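PDB 3IHV: SusD homolog from Bacteroides thetaiotaomicron VPI-5482, which belongs to the SusD family of outer-membrane proteins and probably binds sugars at the cell surface. Local coordinates for residues S218-A223 with A405-E410; L201-Y206 with K225-L230. All blocks are in the same frame, centred on the assembly; numbering follows the deposited sequence. Where two conformers were deposited one is given.

Contact 1: residues S218-A223 with A405-E410. With EDO (1,2-ethanediol), chain H.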
loop_
_atom_site.group_PDB
_atom_site.type_symbol
_atom_site.label_atom_id
_atom_site.label_comp_id
_atom_site.label_asym_id
_atom_site.label_seq_id
_atom_site.Cartn_x
_atom_site.Cartn_y
_atom_site.Cartn_z
ATOM N N SER A 218 22.238 -3.066 10.116
ATOM C CA SER A 218 22.199 -2.118 11.236
ATOM C C SER A 218 20.858 -1.409 11.331
ATOM O O SER A 218 20.495 -0.884 12.395
ATOM C CB SER A 218 23.324 -1.057 11.118
ATOM O OG SER A 218 23.102 -0.118 10.068
ATOM N N LYS A 219 20.099 -1.406 10.241
ATOM C CA LYS A 219 18.825 -0.696 10.238
ATOM C C LYS A 219 17.687 -1.414 10.954
ATOM O O LYS A 219 16.626 -0.806 11.191
ATOM C CB LYS A 219 18.452 -0.278 8.811
ATOM C CG LYS A 219 19.502 0.624 8.108
ATOM C CD LYS A 219 19.934 1.829 8.921
ATOM C CE LYS A 219 21.086 2.610 8.220
ATOM N NZ LYS A 219 21.726 3.699 8.979
ATOM N N TRP A 220 17.855 -2.697 11.287
ATOM C CA TRP A 220 16.821 -3.372 12.060
ATOM C C TRP A 220 16.675 -2.699 13.424
ATOM O O TRP A 220 15.558 -2.446 13.917
ATOM C CB TRP A 220 17.139 -4.842 12.237
ATOM C CG TRP A 220 17.014 -5.709 10.992
ATOM C CD1 TRP A 220 18.012 -6.408 10.398
ATOM C CD2 TRP A 220 15.835 -6.000 10.258
ATOM N NE1 TRP A 220 17.536 -7.107 9.342
ATOM C CE2 TRP A 220 16.197 -6.863 9.221
ATOM C CE3 TRP A 220 14.518 -5.597 10.358
ATOM C CZ2 TRP A 220 15.292 -7.350 8.312
ATOM C CZ3 TRP A 220 13.607 -6.065 9.426
ATOM C CH2 TRP A 220 13.994 -6.929 8.417
ATOM N N GLU A 221 17.800 -2.420 14.046
ATOM C CA GLU A 221 17.802 -1.704 15.301
ATOM C C GLU A 221 17.144 -0.333 15.143
ATOM O O GLU A 221 16.384 0.074 15.993
ATOM C CB GLU A 221 19.234 -1.549 15.805
ATOM C CG GLU A 221 19.359 -0.661 17.025
ATOM C CD GLU A 221 20.758 -0.561 17.535
ATOM O OE1 GLU A 221 21.679 -1.194 16.959
ATOM O OE2 GLU A 221 20.917 0.151 18.537
ATOM N N ALA A 222 17.408 0.357 14.024
ATOM C CA ALA A 222 16.811 1.680 13.797
ATOM C C ALA A 222 15.299 1.551 13.650
ATOM O O ALA A 222 14.525 2.359 14.184
ATOM C CB ALA A 222 17.439 2.363 12.563
ATOM N N ALA A 223 14.850 0.531 12.909
ATOM C CA ALA A 223 13.408 0.301 12.734
ATOM C C ALA A 223 12.755 0.062 14.114
ATOM O O ALA A 223 11.703 0.632 14.451
ATOM C CB ALA A 223 13.185 -0.928 11.818
ATOM N N ALA A 405 7.674 -5.931 15.899
ATOM C CA ALA A 405 7.954 -7.300 16.280
ATOM C C ALA A 405 9.009 -7.895 15.371
ATOM O O ALA A 405 9.972 -8.525 15.863
ATOM C CB ALA A 405 6.701 -8.157 16.233
ATOM N N GLU A 406 8.846 -7.687 14.066
ATOM C CA GLU A 406 9.798 -8.228 13.081
ATOM C C GLU A 406 11.210 -7.706 13.337
ATOM O O GLU A 406 12.166 -8.448 13.429
ATOM C CB GLU A 406 9.350 -7.871 11.647
ATOM C CG GLU A 406 10.288 -8.363 10.567
ATOM C CD GLU A 406 9.879 -7.946 9.180
ATOM O OE1 GLU A 406 8.767 -7.351 8.993
ATOM O OE2 GLU A 406 10.667 -8.278 8.269
ATOM N N ALA A 407 11.321 -6.389 13.471
ATOM C CA ALA A 407 12.644 -5.750 13.623
ATOM C C ALA A 407 13.311 -6.102 14.933
ATOM O O ALA A 407 14.545 -6.331 14.974
ATOM C CB ALA A 407 12.517 -4.195 13.480
ATOM N N LEU A 408 12.542 -6.134 16.027
ATOM C CA LEU A 408 13.116 -6.571 17.294
ATOM C C LEU A 408 13.720 -7.968 17.175
ATOM O O LEU A 408 14.822 -8.232 17.652
ATOM C CB LEU A 408 12.060 -6.580 18.400
ATOM C CG LEU A 408 11.669 -5.206 18.975
ATOM C CD1 LEU A 408 10.406 -5.340 19.822
ATOM C CD2 LEU A 408 12.845 -4.695 19.806
ATOM N N ASN A 409 12.984 -8.875 16.538
ATOM C CA ASN A 409 13.444 -10.266 16.409
ATOM C C ASN A 409 14.687 -10.321 15.552
ATOM O O ASN A 409 15.603 -11.069 15.856
ATOM C CB ASN A 409 12.321 -11.114 15.814
ATOM C CG ASN A 409 12.695 -12.555 15.655
ATOM O OD1 ASN A 409 13.091 -13.211 16.612
ATOM N ND2 ASN A 409 12.502 -13.082 14.448
ATOM N N GLU A 410 14.740 -9.500 14.503
ATOM C CA GLU A 410 15.915 -9.493 13.643
ATOM C C GLU A 410 17.127 -8.920 14.375
ATOM O O GLU A 410 18.236 -9.484 14.353
ATOM C CB GLU A 410 15.659 -8.665 12.382
ATOM C CG GLU A 410 14.592 -9.183 11.461
ATOM C CD GLU A 410 14.893 -10.547 10.819
ATOM O OE1 GLU A 410 16.091 -10.965 10.753
ATOM O OE2 GLU A 410 13.893 -11.174 10.380
HETATM C C1 EDO H . 20.351 5.902 12.786
HETATM O O1 EDO H . 21.775 5.741 12.815
HETATM C C2 EDO H . 19.850 4.934 11.747
HETATM O O2 EDO H . 20.223 5.458 10.487
#
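One face of the Trp220 indole is covered by the aliphatic part of Glu410, while Glu406 OE2 and Ala407 CA approach the same ring obliquely. This is an antiparallel helix-helix packing within the largely helical, TPR-like fold of the SusD family: the axes of 219-223 and 405-410 come within 8.0 Å and their directions differ by 140°. Glu410 CG stands 3.5 Å from the centroid of the Trp220 six-membered ring and only 6° off its normal, a CH-pi contact centred on the face. Glu410 CB covers the five-membered ring, 3.4 Å from Trp220 CD2. The bend of the Glu410 chain at chi2 (-64°) lets its methylenes lie on the indole while its carboxylate reaches Arg452, with which OE2 forms a salt bridge. Further along the ring, Glu406 OE2 lies 3.6 Å from Trp220 CH2, but its polar needs are met by Trp476 NE1, and Glu406 OE1 pairs with Arg475. The indole thus packs against two carboxylate-bearing side chains whose charges are engaged by arginines. Replacing Trp220 with an alanine would probably open a gap between the helices and leave the methylenes of Glu410 without the ring that they cover. The Trp220 side chain also touches Ala210 at the end of helix 195-210 and Trp411 of helix 397-412, so it packs between those two helices. No hydrogen bond spans the two segments; with only a methyl on Ala407, Trp220 CA and Ala407 CA come within 5.1 Å. On the other side of the helix, Lys219 NZ donates a 2.8 Å hydrogen bond to O2 of a 1,2-ethanediol that probably came from the crystallisation liquor. Near the indole, the methyls Ala223 CB and Ala407 CB meet at 3.7 Å.

Contact 2: residues L201-Y206 with K225-L230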
loop_
_atom_site.group_PDB
_atom_site.type_symbol
_atom_site.label_atom_id
_atom_site.label_comp_id
_atom_site.label_asym_id
_atom_site.label_seq_id
_atom_site.Cartn_x
_atom_site.Cartn_y
_atom_site.Cartn_z
ATOM N N LEU A 201 6.129 5.350 9.019
ATOM C CA LEU A 201 6.740 5.201 7.714
ATOM C C LEU A 201 8.256 5.034 7.837
ATOM O O LEU A 201 8.831 4.210 7.138
ATOM C CB LEU A 201 6.376 6.374 6.796
ATOM C CG LEU A 201 6.965 6.282 5.378
ATOM C CD1 LEU A 201 6.492 5.037 4.678
ATOM C CD2 LEU A 201 6.586 7.529 4.590
ATOM N N LEU A 202 8.885 5.787 8.726
ATOM C CA LEU A 202 10.334 5.669 8.933
ATOM C C LEU A 202 10.693 4.251 9.408
ATOM O O LEU A 202 11.711 3.706 9.002
ATOM C CB LEU A 202 10.843 6.738 9.886
ATOM C CG LEU A 202 12.350 6.749 10.097
ATOM C CD1 LEU A 202 13.102 6.802 8.754
ATOM C CD2 LEU A 202 12.783 7.889 11.059
ATOM N N THR A 203 9.847 3.657 10.238
ATOM C CA THR A 203 10.046 2.267 10.666
ATOM C C THR A 203 10.077 1.351 9.444
ATOM O O THR A 203 10.954 0.500 9.321
ATOM C CB THR A 203 8.899 1.823 11.614
ATOM O OG1 THR A 203 8.862 2.677 12.749
ATOM C CG2 THR A 203 9.013 0.353 12.049
ATOM N N LYS A 204 9.105 1.514 8.551
ATOM C CA LYS A 204 9.040 0.669 7.340
ATOM C C LYS A 204 10.238 0.892 6.406
ATOM O O LYS A 204 10.744 -0.030 5.811
ATOM C CB LYS A 204 7.719 0.805 6.611
ATOM C CG LYS A 204 7.583 -0.073 5.345
ATOM C CD LYS A 204 6.187 -0.029 4.752
ATOM C CE LYS A 204 5.247 -0.926 5.526
ATOM N NZ LYS A 204 3.947 -1.113 4.854
ATOM N N VAL A 205 10.658 2.140 6.291
ATOM C CA VAL A 205 11.856 2.491 5.505
ATOM C C VAL A 205 13.066 1.823 6.064
ATOM O O VAL A 205 13.821 1.194 5.327
ATOM C CB VAL A 205 12.020 4.041 5.482
ATOM C CG1 VAL A 205 13.441 4.482 5.013
ATOM C CG2 VAL A 205 10.881 4.688 4.673
ATOM N N TYR A 206 13.278 1.919 7.382
ATOM C CA TYR A 206 14.419 1.245 7.965
ATOM C C TYR A 206 14.361 -0.265 7.809
ATOM O O TYR A 206 15.391 -0.887 7.527
ATOM C CB TYR A 206 14.572 1.551 9.455
ATOM C CG TYR A 206 15.065 2.949 9.809
ATOM C CD1 TYR A 206 16.221 3.471 9.222
ATOM C CD2 TYR A 206 14.513 3.638 10.858
ATOM C CE1 TYR A 206 16.696 4.750 9.571
ATOM C CE2 TYR A 206 15.004 4.881 11.258
ATOM C CZ TYR A 206 16.117 5.416 10.636
ATOM O OH TYR A 206 16.598 6.655 11.012
ATOM N N LYS A 225 13.881 0.868 17.164
ATOM C CA LYS A 225 13.925 2.060 18.028
ATOM C C LYS A 225 12.886 3.113 17.625
ATOM O O LYS A 225 12.283 3.771 18.480
ATOM C CB LYS A 225 15.319 2.637 18.064
ATOM C CG LYS A 225 16.248 1.724 18.854
ATOM C CD LYS A 225 17.645 2.275 19.022
ATOM C CE LYS A 225 18.419 1.406 19.998
ATOM N NZ LYS A 225 19.765 1.952 20.237
ATOM N N THR A 226 12.704 3.282 16.330
ATOM C CA THR A 226 11.716 4.209 15.807
ATOM C C THR A 226 10.312 3.746 16.187
ATOM O O THR A 226 9.502 4.517 16.706
ATOM C CB THR A 226 11.863 4.339 14.299
ATOM O OG1 THR A 226 13.196 4.750 14.016
ATOM C CG2 THR A 226 10.886 5.393 13.749
ATOM N N ALA A 227 9.999 2.477 15.910
ATOM C CA ALA A 227 8.662 1.948 16.268
ATOM C C ALA A 227 8.410 2.052 17.772
ATOM O O ALA A 227 7.294 2.357 18.188
ATOM C CB ALA A 227 8.495 0.508 15.826
ATOM N N ARG A 228 9.425 1.781 18.587
ATOM C CA ARG A 228 9.295 1.898 20.047
ATOM C C ARG A 228 8.752 3.275 20.469
ATOM O O ARG A 228 7.897 3.374 21.350
ATOM C CB ARG A 228 10.659 1.651 20.717
ATOM C CG ARG A 228 10.670 1.685 22.241
ATOM C CD ARG A 228 12.124 1.660 22.777
ATOM N NE ARG A 228 12.772 0.358 22.623
ATOM C CZ ARG A 228 14.087 0.155 22.594
ATOM N NH1 ARG A 228 14.939 1.168 22.633
ATOM N NH2 ARG A 228 14.547 -1.079 22.459
ATOM N N ILE A 229 9.274 4.344 19.858
ATOM C CA ILE A 229 8.852 5.705 20.208
ATOM C C ILE A 229 7.352 5.805 19.954
ATOM O O ILE A 229 6.577 6.267 20.827
ATOM C CB ILE A 229 9.614 6.767 19.317
ATOM C CG1 ILE A 229 11.098 6.802 19.730
ATOM C CG2 ILE A 229 8.988 8.171 19.436
ATOM C CD1 ILE A 229 11.998 7.510 18.746
ATOM N N LEU A 230 6.945 5.318 18.787
ATOM C CA LEU A 230 5.519 5.377 18.408
ATOM C C LEU A 230 4.635 4.517 19.330
ATOM O O LEU A 230 3.589 4.976 19.818
ATOM C CB LEU A 230 5.340 4.984 16.966
ATOM C CG LEU A 230 3.891 4.871 16.463
ATOM C CD1 LEU A 230 3.100 6.141 16.744
ATOM C CD2 LEU A 230 3.839 4.490 14.950
#
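Thr203 and Thr226 share one side-chain conformation, with OG1 beside the backbone N and CG2 anti to it (chi1 -59° and -57°), and these torsions decide which branches meet between the helices. The two segments form an antiparallel helical hairpin, part of the helix-rich SusD fold: helix 195-210 is followed directly by helix 219-232, and the short axes approach to 8.7 Å at 161° between their directions. The nearest alpha carbons, Thr203 CA and Thr226 CA, are 5.7 Å apart. The two threonine side chains run past each other in opposite senses, placing Thr226 CG2 3.5 Å from Thr203 OG1 and, at a longer 4.1 Å, against Leu202 CB. Neither hydroxyl bonds across the interface. Thr203 OG1 comes near Ala227 N, but the angle is poor for a hydrogen bond; instead it bonds to Leu199 O one turn earlier, just as Thr226 OG1 bonds to Ala222 O. Each hydroxyl is thus bonded to a carbonyl of its own helix, yet its oxygen still packs against carbon of the other helix. The methyl Thr203 CG2 lies 3.8 Å from Ala227 CB, a pair flanked by helix 397-412, whose Leu403 touches Thr203 and whose Tyr404 touches Ala227. Tyr206 crosses the Thr226 side chain at about a right angle. Within its own helix, Leu202 CD1 sits 3.7 Å above the Tyr206 ring plane, offset toward the rim, while the phenol OH is hydrogen-bonded to Glu167 of helix 159-176. The contact holds the two hairpin helices together by van der Waals contact alone, with no hydrogen bond between the segments. At the edge of the tyrosine ring, close to its plane, Thr226 OG1 lies 3.3 Å from Tyr206 CE2.

Read from the N terminus, the four segments come in the order 201-206, 218-223, 225-230 and 405-410, so the two contacts cross along the chain. Contact 2 closes a short connection of 18 residues and pairs consecutive helices; contact 1 spans 181 residues and brings helix 397-412, from much later in the chain, back to that hairpin. Helix 219-232 serves both, using its beginning for contact 1 and its later turns for contact 2. The centres are about 9 Å apart, and the contacts touch directly: Ala223 O lies 3.6 Å from Thr203 CG2. Together they tie helices 195-210, 219-232 and 397-412 into one packed group.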